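PDB 4FAJ: PrgZ from Enterococcus faecalis, which binds peptide pheromone outside the cell as a membrane-anchored substrate-binding protein and probably serves peptide import. Local coordinates for residues A[114-117]-A[118-122]; A[140-143]-A[144-148]; A[96-99]-A[100-104]. All blocks are in the same frame, centred on the assembly; numbering follows the deposited sequence.

Contact 1 of 3, residues A[114-117]-A[118-122]; sequences VSNN and GKTYT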
ATOM      1  N   VAL A 114       6.447 -25.599  10.568  1.00 21.38           N
ATOM      2  CA  VAL A 114       5.017 -25.759  10.356  1.00 22.22           C
ATOM      3  C   VAL A 114       4.589 -27.179  10.701  1.00 23.56           C
ATOM      4  O   VAL A 114       5.220 -28.148  10.279  1.00 24.05           O
ATOM      5  CB  VAL A 114       4.614 -25.431   8.906  1.00 21.87           C
ATOM      6  CG1 VAL A 114       3.114 -25.501   8.756  1.00 21.72           C
ATOM      7  CG2 VAL A 114       5.125 -24.050   8.502  1.00 22.03           C
ATOM      8  N   SER A 115       3.520 -27.296  11.478  1.00 24.42           N
ATOM      9  CA  SER A 115       3.048 -28.594  11.949  1.00 25.66           C
ATOM     10  C   SER A 115       1.526 -28.596  11.906  1.00 26.16           C
ATOM     11  O   SER A 115       0.923 -27.634  11.430  1.00 25.47           O
ATOM     12  CB  SER A 115       3.557 -28.851  13.366  1.00 26.27           C
ATOM     13  OG  SER A 115       3.054 -27.879  14.274  1.00 25.38           O
ATOM     14  N   ASN A 116       0.911 -29.679  12.384  1.00 27.33           N
ATOM     15  CA  ASN A 116      -0.554 -29.758  12.449  1.00 27.84           C
ATOM     16  C   ASN A 116      -1.210 -29.504  11.078  1.00 27.61           C
ATOM     17  O   ASN A 116      -2.056 -28.607  10.918  1.00 26.86           O
ATOM     18  CB  ASN A 116      -1.080 -28.768  13.495  1.00 28.03           C
ATOM     19  CG  ASN A 116      -2.560 -28.932  13.769  1.00 29.47           C
ATOM     20  OD1 ASN A 116      -3.118 -30.020  13.594  1.00 32.02           O
ATOM     21  ND2 ASN A 116      -3.207 -27.851  14.197  1.00 30.72           N
ATOM     22  N   ASN A 117      -0.796 -30.300  10.092  1.00 27.81           N
ATOM     23  CA  ASN A 117      -1.352 -30.239   8.741  1.00 27.61           C
ATOM     24  C   ASN A 117      -1.349 -28.812   8.179  1.00 26.30           C
ATOM     25  O   ASN A 117      -2.363 -28.313   7.688  1.00 26.56           O
ATOM     26  CB  ASN A 117      -2.763 -30.836   8.726  1.00 28.36           C
ATOM     27  CG  ASN A 117      -2.785 -32.289   9.163  1.00 29.90           C
ATOM     28  OD1 ASN A 117      -3.549 -32.673  10.057  1.00 32.92           O
ATOM     29  ND2 ASN A 117      -1.945 -33.107   8.541  1.00 30.40           N
ATOM     30  N   GLY A 118      -0.198 -28.161   8.270  1.00 24.94           N
ATOM     31  CA  GLY A 118      -0.026 -26.806   7.751  1.00 23.94           C
ATOM     32  C   GLY A 118      -0.662 -25.666   8.531  1.00 23.01           C
ATOM     33  O   GLY A 118      -0.666 -24.530   8.049  1.00 22.74           O
ATOM     34  N   LYS A 119      -1.194 -25.938   9.725  1.00 22.85           N
ATOM     35  CA  LYS A 119      -1.932 -24.911  10.486  1.00 22.89           C
ATOM     36  C   LYS A 119      -1.221 -24.283  11.700  1.00 22.37           C
ATOM     37  O   LYS A 119      -1.625 -23.206  12.150  1.00 22.94           O
ATOM     38  CB  LYS A 119      -3.292 -25.452  10.937  1.00 23.45           C
ATOM     39  CG  LYS A 119      -4.203 -25.861   9.785  1.00 25.09           C
ATOM     40  CD  LYS A 119      -5.661 -25.986  10.205  1.00 27.41           C
ATOM     41  CE  LYS A 119      -5.883 -27.068  11.229  1.00 28.79           C
ATOM     42  NZ  LYS A 119      -5.631 -28.417  10.669  1.00 32.37           N
ATOM     43  N   THR A 120      -0.194 -24.934  12.236  1.00 22.11           N
ATOM     44  CA  THR A 120       0.552 -24.395  13.382  1.00 21.84           C
ATOM     45  C   THR A 120       1.952 -23.957  12.959  1.00 21.24           C
ATOM     46  O   THR A 120       2.695 -24.741  12.370  1.00 21.23           O
ATOM     47  CB  THR A 120       0.641 -25.423  14.530  1.00 22.74           C
ATOM     48  OG1 THR A 120      -0.685 -25.817  14.915  1.00 23.75           O
ATOM     49  CG2 THR A 120       1.373 -24.844  15.743  1.00 22.26           C
ATOM     50  N   TYR A 121       2.289 -22.702  13.254  1.00 20.02           N
ATOM     51  CA  TYR A 121       3.593 -22.118  12.954  1.00 19.41           C
ATOM     52  C   TYR A 121       4.335 -21.861  14.262  1.00 19.40           C
ATOM     53  O   TYR A 121       3.814 -21.167  15.137  1.00 19.26           O
ATOM     54  CB  TYR A 121       3.432 -20.785  12.221  1.00 18.59           C
ATOM     55  CG  TYR A 121       3.094 -20.909  10.751  1.00 18.60           C
ATOM     56  CD1 TYR A 121       1.951 -21.591  10.329  1.00 18.90           C
ATOM     57  CD2 TYR A 121       3.906 -20.336   9.782  1.00 18.74           C
ATOM     58  CE1 TYR A 121       1.631 -21.706   8.980  1.00 19.39           C
ATOM     59  CE2 TYR A 121       3.596 -20.447   8.429  1.00 18.12           C
ATOM     60  CZ  TYR A 121       2.458 -21.132   8.037  1.00 18.06           C
ATOM     61  OH  TYR A 121       2.152 -21.235   6.696  1.00 20.14           O
ATOM     62  N   THR A 122       5.538 -22.412  14.388  1.00 18.83           N
ATOM     63  CA  THR A 122       6.396 -22.169  15.543  1.00 18.81           C
ATOM     64  C   THR A 122       7.640 -21.421  15.096  1.00 18.01           C
ATOM     65  O   THR A 122       8.313 -21.834  14.151  1.00 17.68           O
ATOM     66  CB  THR A 122       6.790 -23.483  16.258  1.00 19.26           C
ATOM     67  OG1 THR A 122       5.599 -24.128  16.728  1.00 19.66           O
ATOM     68  CG2 THR A 122       7.716 -23.211  17.452  1.00 20.69           C
TER
HETATM   69  O   HOH W   1       5.009 -25.856  14.515  1.00 22.71           O

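Contact 2 of 3, residues A[140-143]-A[144-148]; sequences SDFV and AAWQR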
ATOM      1  N   SER A 140       6.391 -12.142  23.916  1.00 20.43           N
ATOM      2  CA  SER A 140       5.276 -11.389  24.522  1.00 21.34           C
ATOM      3  C   SER A 140       5.010 -10.012  23.910  1.00 20.42           C
ATOM      4  O   SER A 140       3.851  -9.586  23.842  1.00 21.14           O
ATOM      5  CB  SER A 140       5.489 -11.249  26.030  1.00 22.24           C
ATOM      6  OG  SER A 140       5.146 -12.467  26.653  1.00 24.89           O
ATOM      7  N   ASP A 141       6.064  -9.320  23.476  1.00 20.04           N
ATOM      8  CA  ASP A 141       5.913  -8.093  22.674  1.00 19.48           C
ATOM      9  C   ASP A 141       5.070  -8.344  21.410  1.00 18.95           C
ATOM     10  O   ASP A 141       4.202  -7.520  21.052  1.00 18.71           O
ATOM     11  CB  ASP A 141       7.280  -7.515  22.241  1.00 19.27           C
ATOM     12  CG  ASP A 141       8.084  -6.917  23.395  1.00 20.32           C
ATOM     13  OD1 ASP A 141       7.499  -6.310  24.319  1.00 20.43           O
ATOM     14  OD2 ASP A 141       9.334  -7.032  23.357  1.00 21.16           O
ATOM     15  N   PHE A 142       5.337  -9.457  20.711  1.00 18.30           N
ATOM     16  CA  PHE A 142       4.566  -9.797  19.514  1.00 17.36           C
ATOM     17  C   PHE A 142       3.113 -10.151  19.840  1.00 17.33           C
ATOM     18  O   PHE A 142       2.193  -9.650  19.177  1.00 16.76           O
ATOM     19  CB  PHE A 142       5.224 -10.935  18.707  1.00 17.10           C
ATOM     20  CG  PHE A 142       6.428 -10.504  17.918  1.00 15.83           C
ATOM     21  CD1 PHE A 142       6.289  -9.982  16.637  1.00 15.09           C
ATOM     22  CD2 PHE A 142       7.712 -10.646  18.444  1.00 16.12           C
ATOM     23  CE1 PHE A 142       7.399  -9.584  15.902  1.00 14.61           C
ATOM     24  CE2 PHE A 142       8.823 -10.256  17.707  1.00 14.99           C
ATOM     25  CZ  PHE A 142       8.660  -9.721  16.437  1.00 14.49           C
ATOM     26  N   VAL A 143       2.907 -10.978  20.863  1.00 17.76           N
ATOM     27  CA  VAL A 143       1.556 -11.366  21.277  1.00 18.37           C
ATOM     28  C   VAL A 143       0.689 -10.133  21.549  1.00 19.14           C
ATOM     29  O   VAL A 143      -0.404 -10.004  20.993  1.00 18.55           O
ATOM     30  CB  VAL A 143       1.556 -12.282  22.523  1.00 19.09           C
ATOM     31  CG1 VAL A 143       0.152 -12.407  23.102  1.00 18.65           C
ATOM     32  CG2 VAL A 143       2.126 -13.664  22.186  1.00 18.58           C
ATOM     33  N   ALA A 144       1.186  -9.233  22.394  1.00 19.97           N
ATOM     34  CA  ALA A 144       0.460  -8.005  22.735  1.00 20.63           C
ATOM     35  C   ALA A 144       0.251  -7.072  21.534  1.00 20.27           C
ATOM     36  O   ALA A 144      -0.799  -6.438  21.432  1.00 20.58           O
ATOM     37  CB  ALA A 144       1.166  -7.257  23.872  1.00 21.33           C
ATOM     38  N   ALA A 145       1.242  -6.986  20.641  1.00 19.38           N
ATOM     39  CA  ALA A 145       1.161  -6.144  19.456  1.00 18.88           C
ATOM     40  C   ALA A 145       0.036  -6.587  18.542  1.00 18.75           C
ATOM     41  O   ALA A 145      -0.746  -5.766  18.061  1.00 18.73           O
ATOM     42  CB  ALA A 145       2.519  -6.167  18.671  1.00 18.48           C
ATOM     43  N   TRP A 146      -0.048  -7.894  18.307  1.00 19.08           N
ATOM     44  CA  TRP A 146      -1.054  -8.448  17.404  1.00 19.09           C
ATOM     45  C   TRP A 146      -2.453  -8.431  18.018  1.00 19.53           C
ATOM     46  O   TRP A 146      -3.438  -8.194  17.316  1.00 19.09           O
ATOM     47  CB  TRP A 146      -0.679  -9.865  16.979  1.00 18.76           C
ATOM     48  CG  TRP A 146       0.639  -9.950  16.247  1.00 18.99           C
ATOM     49  CD1 TRP A 146       1.408  -8.912  15.794  1.00 18.78           C
ATOM     50  CD2 TRP A 146       1.329 -11.145  15.872  1.00 19.48           C
ATOM     51  NE1 TRP A 146       2.542  -9.396  15.186  1.00 17.70           N
ATOM     52  CE2 TRP A 146       2.508 -10.760  15.205  1.00 18.11           C
ATOM     53  CE3 TRP A 146       1.058 -12.505  16.029  1.00 21.98           C
ATOM     54  CZ2 TRP A 146       3.426 -11.685  14.709  1.00 19.10           C
ATOM     55  CZ3 TRP A 146       1.982 -13.432  15.526  1.00 22.46           C
ATOM     56  CH2 TRP A 146       3.144 -13.008  14.872  1.00 20.00           C
ATOM     57  N   GLN A 147      -2.545  -8.692  19.314  1.00 20.80           N
ATOM     58  CA  GLN A 147      -3.813  -8.528  20.024  1.00 21.79           C
ATOM     59  C   GLN A 147      -4.337  -7.096  19.848  1.00 22.32           C
ATOM     60  O   GLN A 147      -5.536  -6.862  19.664  1.00 22.40           O
ATOM     61  CB  GLN A 147      -3.667  -8.877  21.510  1.00 22.66           C
ATOM     62  CG  GLN A 147      -3.705 -10.373  21.795  1.00 22.89           C
ATOM     63  CD  GLN A 147      -3.644 -10.727  23.276  1.00 24.04           C
ATOM     64  OE1 GLN A 147      -3.389 -11.883  23.638  1.00 24.86           O
ATOM     65  NE2 GLN A 147      -3.889  -9.748  24.134  1.00 23.19           N
ATOM     66  N   ARG A 148      -3.416  -6.146  19.876  1.00 22.56           N
ATOM     67  CA  ARG A 148      -3.743  -4.738  19.752  1.00 23.30           C
ATOM     68  C   ARG A 148      -4.294  -4.388  18.356  1.00 22.86           C
ATOM     69  O   ARG A 148      -5.184  -3.549  18.236  1.00 22.49           O
ATOM     70  CB  ARG A 148      -2.475  -3.946  20.075  1.00 23.54           C
ATOM     71  CG  ARG A 148      -2.578  -2.467  20.060  1.00 24.86           C
ATOM     72  CD  ARG A 148      -1.245  -1.911  20.492  1.00 25.41           C
ATOM     73  NE  ARG A 148      -1.192  -0.483  20.286  1.00 26.02           N
ATOM     74  CZ  ARG A 148      -0.563   0.131  19.292  1.00 25.61           C
ATOM     75  NH1 ARG A 148       0.131  -0.546  18.378  1.00 24.33           N
ATOM     76  NH2 ARG A 148      -0.605   1.450  19.244  1.00 26.91           N
TER

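Contact 3 of 3, residues A[96-99]-A[100-104]; sequences RLDE and KNQPQ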
ATOM      1  N   ARG A  96      11.981 -10.191   6.705  1.00 16.22           N
ATOM      2  CA  ARG A  96      12.289  -9.044   5.849  1.00 17.48           C
ATOM      3  C   ARG A  96      12.473  -9.579   4.425  1.00 17.71           C
ATOM      4  O   ARG A  96      13.154 -10.594   4.229  1.00 16.73           O
ATOM      5  CB  ARG A  96      13.584  -8.380   6.318  1.00 17.67           C
ATOM      6  CG  ARG A  96      14.011  -7.144   5.506  1.00 20.28           C
ATOM      7  CD  ARG A  96      15.458  -6.796   5.770  1.00 23.39           C
ATOM      8  NE  ARG A  96      15.697  -6.307   7.135  1.00 26.10           N
ATOM      9  CZ  ARG A  96      15.483  -5.059   7.558  1.00 27.87           C
ATOM     10  NH1 ARG A  96      15.008  -4.120   6.737  1.00 29.41           N
ATOM     11  NH2 ARG A  96      15.754  -4.741   8.819  1.00 27.45           N
ATOM     12  N   LEU A  97      11.874  -8.901   3.443  1.00 17.86           N
ATOM     13  CA  LEU A  97      11.979  -9.340   2.051  1.00 18.90           C
ATOM     14  C   LEU A  97      13.391  -9.215   1.507  1.00 19.30           C
ATOM     15  O   LEU A  97      14.104  -8.233   1.777  1.00 19.96           O
ATOM     16  CB  LEU A  97      11.006  -8.569   1.143  1.00 19.01           C
ATOM     17  CG  LEU A  97       9.512  -8.723   1.419  1.00 19.24           C
ATOM     18  CD1 LEU A  97       8.736  -8.115   0.238  1.00 19.85           C
ATOM     19  CD2 LEU A  97       9.065 -10.174   1.688  1.00 20.26           C
ATOM     20  N   ASP A  98      13.805 -10.226   0.753  1.00 20.06           N
ATOM     21  CA  ASP A  98      15.079 -10.189   0.052  1.00 20.82           C
ATOM     22  C   ASP A  98      14.899  -9.589  -1.343  1.00 21.49           C
ATOM     23  O   ASP A  98      13.805  -9.173  -1.713  1.00 20.31           O
ATOM     24  CB  ASP A  98      15.726 -11.590  -0.014  1.00 21.25           C
ATOM     25  CG  ASP A  98      14.924 -12.597  -0.844  1.00 21.99           C
ATOM     26  OD1 ASP A  98      14.022 -12.192  -1.619  1.00 22.05           O
ATOM     27  OD2 ASP A  98      15.206 -13.813  -0.703  1.00 21.84           O
ATOM     28  N   GLU A  99      15.985  -9.563  -2.108  1.00 22.97           N
ATOM     29  CA  GLU A  99      15.989  -8.971  -3.446  1.00 24.56           C
ATOM     30  C   GLU A  99      14.987  -9.607  -4.420  1.00 24.63           C
ATOM     31  O   GLU A  99      14.632  -9.000  -5.439  1.00 25.22           O
ATOM     32  CB  GLU A  99      17.417  -8.975  -4.031  1.00 25.58           C
ATOM     33  CG  GLU A  99      18.039 -10.360  -4.297  1.00 28.89           C
ATOM     34  CD  GLU A  99      18.596 -11.040  -3.049  1.00 32.85           C
ATOM     35  OE1 GLU A  99      18.416 -10.503  -1.920  1.00 34.66           O
ATOM     36  OE2 GLU A  99      19.218 -12.123  -3.200  1.00 36.40           O
ATOM     37  N   LYS A 100      14.523 -10.814  -4.105  1.00 24.51           N
ATOM     38  CA  LYS A 100      13.512 -11.501  -4.908  1.00 24.57           C
ATOM     39  C   LYS A 100      12.132 -11.423  -4.279  1.00 23.56           C
ATOM     40  O   LYS A 100      11.235 -12.168  -4.657  1.00 23.13           O
ATOM     41  CB  LYS A 100      13.917 -12.966  -5.107  1.00 25.60           C
ATOM     42  CG  LYS A 100      15.218 -13.112  -5.879  1.00 28.30           C
ATOM     43  CD  LYS A 100      15.492 -14.556  -6.274  1.00 31.68           C
ATOM     44  CE  LYS A 100      16.427 -14.630  -7.471  1.00 33.18           C
ATOM     45  NZ  LYS A 100      17.720 -13.922  -7.230  1.00 35.44           N
ATOM     46  N   ASN A 101      11.959 -10.501  -3.329  1.00 22.89           N
ATOM     47  CA  ASN A 101      10.690 -10.313  -2.624  1.00 22.10           C
ATOM     48  C   ASN A 101      10.223 -11.531  -1.817  1.00 21.56           C
ATOM     49  O   ASN A 101       9.022 -11.720  -1.606  1.00 21.19           O
ATOM     50  CB  ASN A 101       9.595  -9.835  -3.589  1.00 22.10           C
ATOM     51  CG  ASN A 101       9.972  -8.543  -4.295  1.00 22.77           C
ATOM     52  OD1 ASN A 101      10.730  -7.728  -3.762  1.00 23.99           O
ATOM     53  ND2 ASN A 101       9.430  -8.342  -5.496  1.00 22.75           N
ATOM     54  N   GLN A 102      11.178 -12.323  -1.334  1.00 20.73           N
ATOM     55  CA  GLN A 102      10.874 -13.501  -0.518  1.00 21.03           C
ATOM     56  C   GLN A 102      11.237 -13.240   0.947  1.00 19.57           C
ATOM     57  O   GLN A 102      12.309 -12.689   1.231  1.00 18.36           O
ATOM     58  CB  GLN A 102      11.652 -14.714  -1.022  1.00 21.65           C
ATOM     59  CG  GLN A 102      11.481 -14.992  -2.502  1.00 25.47           C
ATOM     60  CD  GLN A 102      10.245 -15.811  -2.833  1.00 29.40           C
ATOM     61  OE1 GLN A 102       9.229 -15.752  -2.139  1.00 33.77           O
ATOM     62  NE2 GLN A 102      10.333 -16.591  -3.903  1.00 33.90           N
ATOM     63  N   PRO A 103      10.345 -13.630   1.882  1.00 18.83           N
ATOM     64  CA  PRO A 103      10.625 -13.380   3.298  1.00 18.31           C
ATOM     65  C   PRO A 103      11.833 -14.181   3.780  1.00 18.01           C
ATOM     66  O   PRO A 103      11.916 -15.387   3.532  1.00 18.31           O
ATOM     67  CB  PRO A 103       9.331 -13.800   4.012  1.00 18.68           C
ATOM     68  CG  PRO A 103       8.614 -14.706   3.067  1.00 19.35           C
ATOM     69  CD  PRO A 103       9.073 -14.337   1.669  1.00 18.74           C
ATOM     70  N   GLN A 104      12.780 -13.488   4.408  1.00 17.24           N
ATOM     71  CA  GLN A 104      13.960 -14.109   5.007  1.00 17.22           C
ATOM     72  C   GLN A 104      14.014 -13.726   6.492  1.00 16.91           C
ATOM     73  O   GLN A 104      13.502 -12.663   6.871  1.00 16.55           O
ATOM     74  CB  GLN A 104      15.234 -13.641   4.286  1.00 17.21           C
ATOM     75  CG  GLN A 104      15.316 -14.039   2.819  1.00 18.66           C
ATOM     76  CD  GLN A 104      15.324 -15.550   2.613  1.00 20.08           C
ATOM     77  OE1 GLN A 104      15.767 -16.309   3.478  1.00 22.96           O
ATOM     78  NE2 GLN A 104      14.824 -15.989   1.470  1.00 19.63           N
TER

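Contact 1 of 3, residues A[114-117]-A[118-122]
Val114 lays one methyl on the Tyr121 ring: CG2 sits over the centre of one face, 3.9 Å from the ring centroid and 11° off the normal, a CH-pi contact. Val114 and Tyr121 form a non-hydrogen-bonded antiparallel pair, and their side chains run side by side. With CG1 anti to the backbone N (chi1 -175°), that second methyl of Val114 is left to rest against CA of Gly118, at 3.5 Å. The Asn116 amide reaches across to the side chain of Thr120, where ND2 gives a weak hydrogen bond to OG1 at 3.3 Å; the same ND2 has a further weak partner in Glu194 OE1, so it holds two weak bonds, one to the Thr120 hydroxyl and one to a carboxylate of strand 190-194.

The backbone closes as a tight hairpin. Ser115 and Thr120 form the hydrogen-bonded pair, the amide of Ser115 meeting Thr120 O at 2.8 Å and Thr120 N returning to Ser115 O. Lys119 N binds Asn116 O at 3.0 Å, closing a type I' turn through Asn117 and Gly118, both with positive phi. It also makes a weak bond to Ser115 O, so Lys119 and Thr120 together face Ser115 in a classic beta bulge. On the side of the sheet that carries Ser115 and Thr120, a water joins Ser115 OG, at 2.8 Å, to Thr122 OG1 and more weakly to Thr120 O.

Strand 113-115 is an outermost strand of a four-stranded antiparallel sheet, and strand 120-124 lies between it and strand 190-194. Thr120 packs there on Glu192 and Glu194, whereas Tyr121 turns to Pro112 and Leu195 and meets Phe202 of helix 202-205 edge-to-face.

Contact 2 of 3, residues A[140-143]-A[144-148]
Phe142 and Trp146, one helical turn apart, supply the aromatic contact. Their rings meet at a slant, the Phe142 plane standing at 72° to the six-membered ring of Trp146, and the closest approach is from CD1 of Phe142 to CZ2 of Trp146, at 3.8 Å. The i to i+4 spacing puts both on one flank of the helix, and in each CG lies anti to the carbonyl carbon (chi1 -76° for Phe142, -60° for Trp146). The indole also passes over its neighbour's backbone: Phe142 O sits above one indole face, displaced toward the rim, with CG of Trp146 3.3 Å away.

A second i to i+4 pair mixes apolar and polar atoms. Val143 and Gln147 point the same way, and the extended Gln147 chain brings OE1 to 3.6 Å from CG1 of Val143, while CG of Gln147 lies 3.4 Å from Val143 O.

Backbone hydrogen bonds carry the turn. The amide of Ala144 meets Ser140 O at 3.1 Å, Ala145 N meets Asp141 O, and Trp146 N reaches Phe142 O at 3.0 Å. Gln147 N follows on Val143 O, and Arg148 N continues the series on Ala144 O.

The polar ends of the buried Asp141 and Trp146 are satisfied by residues outside 140-148. Trp146 NE1 bonds to Tyr211 O, and its rings meet those of Tyr211 and Phe162 edge-to-face. Asp141 takes Thr138 N and Trp131 NE1 on OD2, and Gln216 N on OD1; the bond to Thr138 ties it to the residue just before the helix.

This is regular alpha-helical i to i+4 packing within helix 139-150 of a family 5 solute-binding protein: Val143 and Trp146 lie against both strands 183-186 and 190-194, and Phe142 against Leu191 of the latter.

Contact 3 of 3, residues A[96-99]-A[100-104]
Asp98 gathers the polar contacts with Lys100, Gln102 and Gln104. Asp98 OD1 accepts Lys100 N and Gln102 N, each at 2.9 Å, from opposite faces of the carboxylate plane; OD2 takes NE2 of Gln104 at 3.1 Å, out of the carboxylate plane as well. Chi1 of 65° tucks the Asp98 carboxylate between its own N and carbonyl carbon, turned inward over the loop. Three donors thus hold the carboxylate, which probably helps to stabilise its negative charge.

Main-chain bonds frame the loop. Arg96 and Gln104 are a hydrogen-bonded antiparallel pair, Arg96 N to Gln104 O measuring 2.9 Å, and Asp98 N adds a bond to Gln102 O. Asn101 N to Asp98 O, at 2.8 Å, closes the type I turn.

The apolar contact is slight: CD2 of Leu97 approaches CD of Pro103 at 4.2 Å and lies 3.6 Å from Asn101 O. Beyond the loop, Arg96 forms salt bridges with Glu92 and Asp556, and Asn101 OD1 bonds to His549.

Together these features make a short two-stranded beta hairpin whose type I turn is accompanied by an Asx turn, Asp98 to Lys100, with Gln102 N as second donor to the same oxygen.

The three contacts follow one another along the chain in the order 3, 1, 2, and none touches another. Contact 2 is the most buried, with half of its touching residues enclosed; contact 1 is partly buried at the outer part of a sheet, and contact 3 lies at the surface. Contacts 1 and 3 are both hairpins closed by backbone bonds, to which 114-122 adds a methyl over a ring and 96-104 an aspartate carboxylate that accepts three donors. Contact 2 has a helix's regular bonds and aromatic packing instead. Contacts 1 and 2 share a neighbour in strand 190-194: strand 120-124 pairs with it, and helix 139-150 packs on its side chains.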